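Local coordinates for glycerol uptake operon antiterminator regulatory protein (Listeria monocytogenes str. 4b, PDB 3KTS) that probably regulates glycerol uptake genes by antitermination of transcription in response to glycerol-3-phosphate, at residues Q141-K144 against M145-L149. Numbering follows the deposited sequence.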
loop_
_atom_site.group_PDB
_atom_site.type_symbol
_atom_site.label_atom_id
_atom_site.label_comp_id
_atom_site.label_asym_id
_atom_site.label_seq_id
_atom_site.Cartn_x
_atom_site.Cartn_y
_atom_site.Cartn_z
ATOM N N GLN A 141 15.487 9.513 3.121
ATOM C CA GLN A 141 14.302 10.208 2.601
ATOM C C GLN A 141 13.046 9.826 3.365
ATOM O O GLN A 141 12.138 10.643 3.515
ATOM C CB GLN A 141 14.097 9.957 1.102
ATOM C CG GLN A 141 14.983 10.798 0.172
ATOM C CD GLN A 141 15.016 12.284 0.524
ATOM O OE1 GLN A 141 13.983 12.954 0.586
ATOM N NE2 GLN A 141 16.217 12.803 0.749
ATOM N N VAL A 142 13.006 8.581 3.834
ATOM C CA VAL A 142 11.916 8.085 4.676
ATOM C C VAL A 142 11.981 8.763 6.045
ATOM O O VAL A 142 10.948 9.114 6.627
ATOM C CB VAL A 142 11.941 6.533 4.767
ATOM C CG1 VAL A 142 10.967 6.002 5.812
ATOM C CG2 VAL A 142 11.603 5.938 3.406
ATOM N N GLN A 143 13.204 8.982 6.520
ATOM C CA GLN A 143 13.464 9.717 7.756
ATOM C C GLN A 143 12.986 11.172 7.668
ATOM O O GLN A 143 12.220 11.620 8.524
ATOM C CB GLN A 143 14.953 9.647 8.118
ATOM C CG GLN A 143 15.278 10.132 9.527
ATOM C CD GLN A 143 16.587 9.574 10.056
ATOM O OE1 GLN A 143 17.592 9.522 9.343
ATOM N NE2 GLN A 143 16.583 9.155 11.319
ATOM N N LYS A 144 13.424 11.883 6.624
ATOM C CA LYS A 144 13.016 13.271 6.357
ATOM C C LYS A 144 11.501 13.421 6.290
ATOM O O LYS A 144 10.944 14.393 6.807
ATOM C CB LYS A 144 13.604 13.775 5.033
ATOM C CG LYS A 144 15.029 14.311 5.085
ATOM C CD LYS A 144 15.477 14.735 3.679
ATOM C CE LYS A 144 16.981 14.968 3.593
ATOM N NZ LYS A 144 17.369 16.335 4.045
ATOM N N MET A 145 10.840 12.459 5.653
ATOM C CA MET A 145 9.405 12.546 5.411
ATOM C C MET A 145 8.615 12.356 6.702
ATOM O O MET A 145 7.643 13.066 6.956
ATOM C CB MET A 145 8.972 11.510 4.372
ATOM C CG MET A 145 8.757 12.079 2.979
ATOM S SD MET A 145 7.013 12.300 2.580
ATOM C CE MET A 145 6.561 13.590 3.738
ATOM N N THR A 146 9.040 11.392 7.512
ATOM C CA THR A 146 8.323 11.048 8.735
ATOM C C THR A 146 8.368 12.193 9.741
ATOM O O THR A 146 7.423 12.399 10.504
ATOM C CB THR A 146 8.900 9.779 9.389
ATOM O OG1 THR A 146 10.327 9.776 9.256
ATOM C CG2 THR A 146 8.331 8.533 8.728
ATOM N N GLN A 147 9.471 12.935 9.737
ATOM C CA GLN A 147 9.673 14.010 10.701
ATOM C C GLN A 147 9.001 15.299 10.238
ATOM O O GLN A 147 9.251 16.372 10.786
ATOM C CB GLN A 147 11.167 14.250 10.930
ATOM C CG GLN A 147 11.778 13.373 12.011
ATOM C CD GLN A 147 13.284 13.257 11.885
ATOM O OE1 GLN A 147 13.980 14.252 11.687
ATOM N NE2 GLN A 147 13.795 12.036 11.999
ATOM N N LYS A 148 8.146 15.184 9.226
ATOM C CA LYS A 148 7.532 16.353 8.606
ATOM C C LYS A 148 6.138 16.605 9.168
ATOM O O LYS A 148 5.855 17.682 9.693
ATOM C CB LYS A 148 7.464 16.179 7.087
ATOM C CG LYS A 148 8.602 16.851 6.334
ATOM C CD LYS A 148 8.337 18.335 6.145
ATOM C CE LYS A 148 9.417 19.177 6.804
ATOM N NZ LYS A 148 9.436 20.569 6.275
ATOM N N LEU A 149 5.269 15.606 9.053
ATOM C CA LEU A 149 3.882 15.743 9.481
ATOM C C LEU A 149 3.572 14.822 10.655
ATOM O O LEU A 149 2.788 15.166 11.538
ATOM C CB LEU A 149 2.930 15.451 8.318
ATOM C CG LEU A 149 3.160 16.255 7.036
ATOM C CD1 LEU A 149 3.885 15.415 5.997
ATOM C CD2 LEU A 149 1.841 16.777 6.486
#
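The hydroxyl of Thr-146 turns back onto the preceding turn of helix 139-149, the helical link of a beta-alpha-beta unit in this TIM-barrel-type fold. Thr-146 OG1 lies 2.8 Å from Val-142 O and 2.7 Å from Gln-143 O, two carbonyl oxygens that compete for its one proton. A chi1 of 38° sets OG1 between the backbone N and the carbonyl carbon, within range of both oxygens. The backbone bond from Thr-146 N to Val-142 O spans 3.1 Å, and the one from Gln-147 N to Gln-143 O 3.3 Å. One residue earlier in the same ladder, Met-145 N donates to Gln-141 O.

On the outer face, the Gln-143 and Gln-147 side chains run side by side in the same direction, their amide planes 64° apart. The inner face belongs to Val-142 and Met-145, both buried: Val-142 packs on Leu-133 and Val-153 of the flanking strands, and Met-145 reaches Leu-133 as well as Tyr-116 and Val-120 of helix 113-126. Lys-148 touches Tyr-116 as well, and its CG passes 3.4 Å from Lys-144 O. Where the two glutamines run alongside, Gln-147 NE2 lies 3.5 Å from Gln-143 CG, against the aliphatic part of that side chain.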